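Local coordinates for protein putative hyaluronoglucosaminidase (Clostridium perfringens, PDB 6PWI) that probably hydrolyses beta-linked N-acetylglucosamine residues as a family 84 glycoside hydrolase, its catalytic barrel and adjoining domains forming part of a longer protein, probably secreted and cell-wall-attached, at residues Ile398-Gly406 against Met477-Leu487; Gly548-Leu556 against Ser604-His612. All coordinates share one frame; numbering follows the deposited sequence.

Contact 1 of 2, residues Ile398-Gly406 against Met477-Leu487; sequences INNKRLLMG and MSDPAPNWHGL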
loop_
_atom_site.group_PDB
_atom_site.type_symbol
_atom_site.label_atom_id
_atom_site.label_comp_id
_atom_site.label_asym_id
_atom_site.label_seq_id
_atom_site.Cartn_x
_atom_site.Cartn_y
_atom_site.Cartn_z
ATOM N N ILE A 398 -15.683 -4.323 5.982
ATOM C CA ILE A 398 -16.590 -3.489 6.754
ATOM C C ILE A 398 -17.773 -3.068 5.880
ATOM O O ILE A 398 -18.794 -2.632 6.410
ATOM C CB ILE A 398 -15.846 -2.275 7.348
ATOM C CG1 ILE A 398 -15.314 -1.331 6.264
ATOM C CG2 ILE A 398 -14.743 -2.720 8.300
ATOM C CD1 ILE A 398 -14.899 0.016 6.792
ATOM N N ASN A 399 -17.629 -3.191 4.551
ATOM C CA ASN A 399 -18.672 -2.832 3.599
ATOM C C ASN A 399 -18.275 -3.284 2.196
ATOM O O ASN A 399 -17.633 -2.543 1.450
ATOM C CB ASN A 399 -18.979 -1.330 3.590
ATOM C CG ASN A 399 -20.247 -0.999 2.821
ATOM O OD1 ASN A 399 -20.789 -1.845 2.103
ATOM N ND2 ASN A 399 -20.734 0.226 2.968
ATOM N N ASN A 400 -18.715 -4.490 1.827
ATOM C CA ASN A 400 -18.228 -5.141 0.621
ATOM C C ASN A 400 -18.775 -4.471 -0.636
ATOM O O ASN A 400 -18.313 -4.768 -1.738
ATOM C CB ASN A 400 -18.478 -6.646 0.646
ATOM C CG ASN A 400 -17.402 -7.360 1.433
ATOM O OD1 ASN A 400 -17.650 -7.779 2.562
ATOM N ND2 ASN A 400 -16.198 -7.448 0.871
ATOM N N LYS A 401 -19.743 -3.564 -0.453
ATOM C CA LYS A 401 -20.351 -2.848 -1.559
ATOM C C LYS A 401 -19.388 -1.781 -2.072
ATOM O O LYS A 401 -19.601 -1.221 -3.146
ATOM C CB LYS A 401 -21.687 -2.236 -1.124
ATOM C CG LYS A 401 -22.790 -3.242 -0.817
ATOM C CD LYS A 401 -24.150 -2.603 -0.634
ATOM C CE LYS A 401 -24.589 -2.562 0.813
ATOM N NZ LYS A 401 -23.829 -1.558 1.595
ATOM N N ARG A 402 -18.312 -1.529 -1.313
ATOM C CA ARG A 402 -17.437 -0.401 -1.591
ATOM C C ARG A 402 -16.116 -0.857 -2.204
ATOM O O ARG A 402 -15.580 -1.897 -1.836
ATOM C CB ARG A 402 -17.145 0.355 -0.295
ATOM C CG ARG A 402 -18.375 0.987 0.334
ATOM C CD ARG A 402 -19.013 2.075 -0.513
ATOM N NE ARG A 402 -20.044 2.623 0.351
ATOM C CZ ARG A 402 -21.328 2.304 0.281
ATOM N NH1 ARG A 402 -21.749 1.492 -0.675
ATOM N NH2 ARG A 402 -22.183 2.815 1.151
ATOM N N LEU A 403 -15.622 -0.079 -3.170
ATOM C CA LEU A 403 -14.197 0.008 -3.428
ATOM C C LEU A 403 -13.704 1.252 -2.699
ATOM O O LEU A 403 -14.376 2.279 -2.724
ATOM C CB LEU A 403 -13.950 0.150 -4.931
ATOM C CG LEU A 403 -14.209 -1.088 -5.783
ATOM C CD1 LEU A 403 -13.707 -0.862 -7.201
ATOM C CD2 LEU A 403 -13.557 -2.326 -5.180
ATOM N N LEU A 404 -12.554 1.149 -2.029
ATOM C CA LEU A 404 -12.013 2.295 -1.312
ATOM C C LEU A 404 -10.690 2.713 -1.949
ATOM O O LEU A 404 -9.660 2.085 -1.712
ATOM C CB LEU A 404 -11.857 1.945 0.173
ATOM C CG LEU A 404 -13.130 1.447 0.860
ATOM C CD1 LEU A 404 -12.845 1.006 2.292
ATOM C CD2 LEU A 404 -14.213 2.518 0.822
ATOM N N MET A 405 -10.742 3.762 -2.776
ATOM C CA MET A 405 -9.575 4.180 -3.536
ATOM C C MET A 405 -9.346 5.686 -3.379
ATOM O O MET A 405 -8.844 6.337 -4.297
ATOM C CB MET A 405 -9.742 3.841 -5.022
ATOM C CG MET A 405 -9.871 2.355 -5.327
ATOM S SD MET A 405 -10.326 2.077 -7.063
ATOM C CE MET A 405 -8.738 1.644 -7.762
ATOM N N GLY A 406 -9.705 6.230 -2.211
ATOM C CA GLY A 406 -9.482 7.636 -1.937
ATOM C C GLY A 406 -8.058 7.904 -1.454
ATOM O O GLY A 406 -7.263 6.982 -1.314
ATOM N N MET A 477 -15.256 6.632 -5.494
ATOM C CA MET A 477 -15.306 5.357 -4.806
ATOM C C MET A 477 -14.330 5.384 -3.634
ATOM O O MET A 477 -13.177 4.976 -3.781
ATOM C CB MET A 477 -14.952 4.219 -5.768
ATOM C CG MET A 477 -15.854 4.142 -6.983
ATOM S SD MET A 477 -15.385 2.778 -8.072
ATOM C CE MET A 477 -16.283 3.184 -9.570
ATOM N N SER A 478 -14.791 5.865 -2.470
ATOM C CA SER A 478 -13.857 6.068 -1.375
ATOM C C SER A 478 -14.532 6.107 -0.009
ATOM O O SER A 478 -13.832 5.970 0.991
ATOM C CB SER A 478 -12.959 7.269 -1.589
ATOM O OG SER A 478 -13.703 8.439 -1.902
ATOM N N ASP A 479 -15.864 6.274 0.041
ATOM C CA ASP A 479 -16.539 6.401 1.328
ATOM C C ASP A 479 -17.108 5.057 1.779
ATOM O O ASP A 479 -18.065 4.564 1.186
ATOM C CB ASP A 479 -17.615 7.493 1.326
ATOM C CG ASP A 479 -18.212 7.771 2.704
ATOM O OD1 ASP A 479 -17.705 7.191 3.692
ATOM O OD2 ASP A 479 -19.188 8.564 2.788
ATOM N N PRO A 480 -16.569 4.446 2.861
ATOM C CA PRO A 480 -17.066 3.160 3.354
ATOM C C PRO A 480 -18.371 3.212 4.144
ATOM O O PRO A 480 -18.976 2.171 4.380
ATOM C CB PRO A 480 -15.925 2.665 4.253
ATOM C CG PRO A 480 -15.304 3.932 4.775
ATOM C CD PRO A 480 -15.410 4.924 3.630
ATOM N N ALA A 481 -18.802 4.415 4.551
ATOM C CA ALA A 481 -20.054 4.582 5.286
ATOM C C ALA A 481 -21.255 4.243 4.399
ATOM O O ALA A 481 -21.223 4.477 3.189
ATOM C CB ALA A 481 -20.145 5.992 5.811
ATOM N N PRO A 482 -22.359 3.678 4.945
ATOM C CA PRO A 482 -22.445 3.289 6.356
ATOM C C PRO A 482 -21.745 1.974 6.707
ATOM O O PRO A 482 -21.666 1.067 5.884
ATOM C CB PRO A 482 -23.963 3.153 6.576
ATOM C CG PRO A 482 -24.499 2.735 5.225
ATOM C CD PRO A 482 -23.616 3.436 4.213
ATOM N N ASN A 483 -21.241 1.892 7.943
ATOM C CA ASN A 483 -20.574 0.715 8.468
ATOM C C ASN A 483 -20.651 0.761 9.992
ATOM O O ASN A 483 -20.807 1.840 10.563
ATOM C CB ASN A 483 -19.134 0.591 7.962
ATOM C CG ASN A 483 -18.279 1.793 8.309
ATOM O OD1 ASN A 483 -17.853 1.956 9.451
ATOM N ND2 ASN A 483 -18.029 2.644 7.328
ATOM N N TRP A 484 -20.500 -0.405 10.632
ATOM C CA TRP A 484 -20.757 -0.558 12.056
ATOM C C TRP A 484 -19.691 0.129 12.911
ATOM O O TRP A 484 -19.960 0.475 14.058
ATOM C CB TRP A 484 -20.979 -2.035 12.422
ATOM C CG TRP A 484 -22.362 -2.520 12.099
ATOM C CD1 TRP A 484 -23.500 -2.301 12.822
ATOM C CD2 TRP A 484 -22.764 -3.292 10.951
ATOM N NE1 TRP A 484 -24.577 -2.886 12.212
ATOM C CE2 TRP A 484 -24.157 -3.499 11.060
ATOM C CE3 TRP A 484 -22.091 -3.829 9.849
ATOM C CZ2 TRP A 484 -24.877 -4.222 10.110
ATOM C CZ3 TRP A 484 -22.802 -4.539 8.907
ATOM C CH2 TRP A 484 -24.177 -4.734 9.039
ATOM N N HIS A 485 -18.497 0.355 12.346
ATOM C CA HIS A 485 -17.443 1.054 13.067
ATOM C C HIS A 485 -17.615 2.570 12.991
ATOM O O HIS A 485 -17.189 3.278 13.892
ATOM C CB HIS A 485 -16.052 0.588 12.617
ATOM C CG HIS A 485 -15.832 -0.876 12.805
ATOM N ND1 HIS A 485 -15.803 -1.466 14.062
ATOM C CD2 HIS A 485 -15.657 -1.872 11.907
ATOM C CE1 HIS A 485 -15.614 -2.764 13.927
ATOM N NE2 HIS A 485 -15.511 -3.037 12.609
ATOM N N GLY A 486 -18.218 3.068 11.910
ATOM C CA GLY A 486 -18.530 4.487 11.815
ATOM C C GLY A 486 -17.431 5.285 11.116
ATOM O O GLY A 486 -17.287 6.487 11.350
ATOM N N LEU A 487 -16.664 4.601 10.259
ATOM C CA LEU A 487 -15.636 5.257 9.477
ATOM C C LEU A 487 -16.307 5.973 8.311
ATOM O O LEU A 487 -17.172 5.406 7.646
ATOM C CB LEU A 487 -14.633 4.211 8.987
ATOM C CG LEU A 487 -13.452 4.762 8.189
ATOM C CD1 LEU A 487 -12.526 5.596 9.065
ATOM C CD2 LEU A 487 -12.684 3.636 7.511
HETATM O O HOH W 1 -21.271 -1.690 5.754
HETATM O O HOH W 2 -10.925 5.401 0.562
#
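Arg402 runs along the Met477-Leu487 loop, meeting its backbone carbonyls, and shows how one side chain can tie two coil segments together. CB leads to CG, set beside the backbone N (chi1 -64°), and CG rests on Pro480 CA at 3.9 Å. The chain bends at chi2 (-64°), which carries CD past Asp479 O. NE then donates to that oxygen, NE to Asp479 O 2.9 Å, though the bond is bent (131° at the hydrogen). At the tip NH2 meets Ala481 O at 2.8 Å in a nearly straight bond lying in the guanidinium plane, while NH1 turns away to a salt bridge with Glu607. Asn399 ND2 lies over one guanidinium face and donates to Pro480 O at 3.0 Å. Asn483 ND2 reaches the same oxygen from the other face of its carbonyl, so two amides grip it. Apolar groups flank this polar strip: Ile398 CD1 and Leu404 CD2 both pack on Pro480 CB, and Leu403 CD1 lies beside Met477 SD. A backbone bond from Met405 N to Met477 O, 2.9 Å long, closes the far end. The pairing thus joins the loop between barrel strands 387-391 and 418-423 to the linker between helices 467-475 and 496-507, with Leu403 and Met477 packed against helix 540-572.

Contact 2 of 2, residues Gly548-Leu556 against Ser604-His612; sequences GWVDSLRDL and SRPEPGTRH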
loop_
_atom_site.group_PDB
_atom_site.type_symbol
_atom_site.label_atom_id
_atom_site.label_comp_id
_atom_site.label_asym_id
_atom_site.label_seq_id
_atom_site.Cartn_x
_atom_site.Cartn_y
_atom_site.Cartn_z
ATOM N N GLY A 548 -17.786 -4.461 -12.072
ATOM C CA GLY A 548 -19.103 -4.264 -11.484
ATOM C C GLY A 548 -19.303 -2.840 -10.962
ATOM O O GLY A 548 -20.397 -2.290 -11.063
ATOM N N TRP A 549 -18.233 -2.247 -10.418
ATOM C CA TRP A 549 -18.267 -0.889 -9.901
ATOM C C TRP A 549 -18.337 0.116 -11.047
ATOM O O TRP A 549 -19.030 1.125 -10.947
ATOM C CB TRP A 549 -17.079 -0.629 -8.973
ATOM C CG TRP A 549 -17.283 -1.209 -7.607
ATOM C CD1 TRP A 549 -17.868 -0.597 -6.535
ATOM C CD2 TRP A 549 -16.919 -2.529 -7.162
ATOM N NE1 TRP A 549 -17.882 -1.439 -5.455
ATOM C CE2 TRP A 549 -17.305 -2.630 -5.806
ATOM C CE3 TRP A 549 -16.288 -3.624 -7.765
ATOM C CZ2 TRP A 549 -17.093 -3.785 -5.054
ATOM C CZ3 TRP A 549 -16.078 -4.767 -7.021
ATOM C CH2 TRP A 549 -16.475 -4.843 -5.683
ATOM N N VAL A 550 -17.630 -0.178 -12.140
ATOM C CA VAL A 550 -17.639 0.708 -13.288
ATOM C C VAL A 550 -19.020 0.640 -13.936
ATOM O O VAL A 550 -19.533 1.651 -14.404
ATOM C CB VAL A 550 -16.494 0.371 -14.261
ATOM C CG1 VAL A 550 -16.513 1.236 -15.508
ATOM C CG2 VAL A 550 -15.140 0.476 -13.571
ATOM N N ASP A 551 -19.624 -0.556 -13.925
ATOM C CA ASP A 551 -20.953 -0.777 -14.472
ATOM C C ASP A 551 -21.976 0.033 -13.675
ATOM O O ASP A 551 -22.856 0.680 -14.242
ATOM C CB ASP A 551 -21.309 -2.267 -14.496
ATOM C CG ASP A 551 -20.556 -3.076 -15.545
ATOM O OD1 ASP A 551 -20.088 -2.473 -16.537
ATOM O OD2 ASP A 551 -20.440 -4.315 -15.365
ATOM N N SER A 552 -21.838 0.007 -12.347
ATOM C CA SER A 552 -22.754 0.730 -11.485
ATOM C C SER A 552 -22.588 2.232 -11.703
ATOM O O SER A 552 -23.574 2.953 -11.833
ATOM C CB SER A 552 -22.561 0.331 -10.051
ATOM O OG SER A 552 -23.548 0.926 -9.232
ATOM N N LEU A 553 -21.334 2.685 -11.793
ATOM C CA LEU A 553 -21.046 4.100 -11.964
ATOM C C LEU A 553 -21.523 4.596 -13.331
ATOM O O LEU A 553 -21.971 5.739 -13.445
ATOM C CB LEU A 553 -19.550 4.358 -11.773
ATOM C CG LEU A 553 -19.126 5.817 -11.904
ATOM C CD1 LEU A 553 -19.729 6.663 -10.796
ATOM C CD2 LEU A 553 -17.611 5.945 -11.915
ATOM N N ARG A 554 -21.406 3.752 -14.365
ATOM C CA ARG A 554 -21.870 4.133 -15.688
ATOM C C ARG A 554 -23.361 4.471 -15.623
ATOM O O ARG A 554 -23.789 5.515 -16.110
ATOM C CB ARG A 554 -21.589 3.033 -16.716
ATOM C CG ARG A 554 -22.102 3.344 -18.117
ATOM C CD ARG A 554 -21.866 2.259 -19.151
ATOM N NE ARG A 554 -20.490 1.778 -19.121
ATOM C CZ ARG A 554 -20.099 0.625 -18.574
ATOM N NH1 ARG A 554 -18.819 0.287 -18.587
ATOM N NH2 ARG A 554 -20.986 -0.182 -18.015
ATOM N N ASP A 555 -24.128 3.592 -14.972
ATOM C CA ASP A 555 -25.560 3.769 -14.804
ATOM C C ASP A 555 -25.864 5.037 -14.000
ATOM O O ASP A 555 -26.795 5.766 -14.353
ATOM C CB ASP A 555 -26.208 2.500 -14.247
ATOM C CG ASP A 555 -25.997 1.277 -15.132
ATOM O OD1 ASP A 555 -25.727 1.455 -16.349
ATOM O OD2 ASP A 555 -26.106 0.147 -14.607
ATOM N N LEU A 556 -25.083 5.305 -12.936
ATOM C CA LEU A 556 -25.278 6.512 -12.144
ATOM C C LEU A 556 -25.094 7.741 -13.031
ATOM O O LEU A 556 -25.870 8.686 -12.933
ATOM C CB LEU A 556 -24.302 6.581 -10.962
ATOM C CG LEU A 556 -24.503 5.627 -9.783
ATOM C CD1 LEU A 556 -23.540 5.999 -8.669
ATOM C CD2 LEU A 556 -25.930 5.622 -9.261
ATOM N N SER A 604 -22.428 -9.950 -3.749
ATOM C CA SER A 604 -22.624 -8.615 -3.207
ATOM C C SER A 604 -22.927 -7.628 -4.336
ATOM O O SER A 604 -22.466 -7.803 -5.463
ATOM C CB SER A 604 -21.422 -8.204 -2.396
ATOM O OG SER A 604 -21.373 -6.801 -2.192
ATOM N N ARG A 605 -23.716 -6.596 -4.011
ATOM C CA ARG A 605 -24.126 -5.558 -4.951
ATOM C C ARG A 605 -23.145 -4.385 -4.880
ATOM O O ARG A 605 -23.092 -3.671 -3.881
ATOM C CB ARG A 605 -25.572 -5.139 -4.654
ATOM C CG ARG A 605 -26.022 -3.832 -5.292
ATOM C CD ARG A 605 -27.470 -3.492 -4.968
ATOM N NE ARG A 605 -27.707 -3.250 -3.549
ATOM C CZ ARG A 605 -27.538 -2.077 -2.934
ATOM N NH1 ARG A 605 -27.114 -1.021 -3.613
ATOM N NH2 ARG A 605 -27.790 -1.965 -1.641
ATOM N N PRO A 606 -22.315 -4.149 -5.921
ATOM C CA PRO A 606 -21.364 -3.040 -5.889
ATOM C C PRO A 606 -22.157 -1.741 -5.898
ATOM O O PRO A 606 -23.144 -1.617 -6.629
ATOM C CB PRO A 606 -20.521 -3.217 -7.155
ATOM C CG PRO A 606 -21.368 -4.084 -8.061
ATOM C CD PRO A 606 -22.228 -4.937 -7.154
ATOM N N GLU A 607 -21.725 -0.798 -5.050
ATOM C CA GLU A 607 -22.460 0.436 -4.831
ATOM C C GLU A 607 -21.488 1.602 -4.677
ATOM O O GLU A 607 -21.245 2.075 -3.570
ATOM C CB GLU A 607 -23.380 0.293 -3.618
ATOM C CG GLU A 607 -24.423 1.385 -3.530
ATOM C CD GLU A 607 -25.162 1.431 -2.204
ATOM O OE1 GLU A 607 -24.501 1.279 -1.152
ATOM O OE2 GLU A 607 -26.407 1.616 -2.224
ATOM N N PRO A 608 -20.904 2.110 -5.786
ATOM C CA PRO A 608 -20.137 3.358 -5.746
ATOM C C PRO A 608 -21.023 4.605 -5.690
ATOM O O PRO A 608 -22.229 4.532 -5.926
ATOM C CB PRO A 608 -19.367 3.309 -7.076
ATOM C CG PRO A 608 -20.301 2.558 -8.007
ATOM C CD PRO A 608 -20.938 1.501 -7.128
ATOM N N GLY A 609 -20.400 5.743 -5.350
ATOM C CA GLY A 609 -20.989 7.067 -5.471
ATOM C C GLY A 609 -22.059 7.357 -4.423
ATOM O O GLY A 609 -22.981 8.127 -4.686
ATOM N N THR A 610 -21.905 6.778 -3.230
ATOM C CA THR A 610 -22.932 6.862 -2.206
ATOM C C THR A 610 -22.866 8.180 -1.433
ATOM O O THR A 610 -23.856 8.573 -0.826
ATOM C CB THR A 610 -22.845 5.695 -1.209
ATOM O OG1 THR A 610 -21.486 5.545 -0.800
ATOM C CG2 THR A 610 -23.359 4.386 -1.762
ATOM N N ARG A 611 -21.705 8.844 -1.392
ATOM C CA ARG A 611 -21.611 10.019 -0.537
ATOM C C ARG A 611 -22.390 11.185 -1.151
ATOM O O ARG A 611 -23.123 11.875 -0.447
ATOM C CB ARG A 611 -20.162 10.341 -0.148
ATOM C CG ARG A 611 -20.019 11.289 1.038
ATOM C CD ARG A 611 -18.570 11.674 1.316
ATOM N NE ARG A 611 -18.370 12.577 2.446
ATOM C CZ ARG A 611 -18.265 12.205 3.727
ATOM N NH1 ARG A 611 -18.349 10.929 4.071
ATOM N NH2 ARG A 611 -18.091 13.118 4.668
ATOM N N HIS A 612 -22.260 11.384 -2.468
ATOM C CA HIS A 612 -22.877 12.545 -3.092
ATOM C C HIS A 612 -23.636 12.186 -4.367
ATOM O O HIS A 612 -24.651 12.822 -4.644
ATOM C CB HIS A 612 -21.869 13.686 -3.293
ATOM C CG HIS A 612 -21.343 14.226 -2.007
ATOM N ND1 HIS A 612 -22.151 14.877 -1.095
ATOM C CD2 HIS A 612 -20.105 14.192 -1.461
ATOM C CE1 HIS A 612 -21.435 15.225 -0.043
ATOM N NE2 HIS A 612 -20.171 14.822 -0.248
HETATM O O HOH W 3 -24.016 2.608 -7.142
#
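Trp549 and Pro606 illustrate how a proline can lie against an indole. Pro606 CB sits over one face of the Trp549 ring, 3.5 Å from the centroid of the five-membered ring and only 8° off its normal, a well-formed CH-pi contact. Within the whole indole it lies off centre, toward the pyrrole part of the bicycle. The neighbouring CG of the same proline lies 3.6 Å from Gly548 O, so the proline rests in the corner formed by the indole face and the Gly548 carbonyl. Pro608 comes to the indole differently: its CD meets Trp549 CD1 at 3.8 Å on a slanting approach. Its CG lies against Trp549 O, and CD also touches Ser552 CB and OG. With Ser552 OG placed anti to the backbone N (chi1 -174°), the hydroxyl is held beside this proline; a water bridges it to Pro608 O, donating to both, and the hydroxyl is also hydrogen-bonded to Ser592 O. One turn further along, Leu556 CD1 lies 3.4 Å from that same Pro608 O and also reaches Gly609 CA. Trp549 NE1 is occupied elsewhere, by Lys401 O, which probably helps fix the rotation of the indole. No direct hydrogen bond joins the two segments, so the loop is held to helix 540-572 by proline-aromatic and proline-aliphatic packing plus the bridging water. The contact is thus mainly van der Waals and CH-pi in character, with one water-mediated polar link.

Overall arrangement
Contacts 1 and 2 follow one another along the chain, the first closing before the second opens, and their centres lie 13 Å apart on the same side of the molecule. Contact 1 joins a loop of the eight-stranded parallel barrel to the linker after helix 467-475; contact 2 joins helix 540-572 to the loop before helix 613-623, in the helical C-terminal region. They touch directly: two salt bridges, Arg402 to Glu607 and Asp479 to Arg611, link both segments of contact 1 to the 604-612 loop, and Leu403 packs on Trp549. Together they form a continuous junction between the barrel and the helical region, away from the predicted proton donor, Asp299.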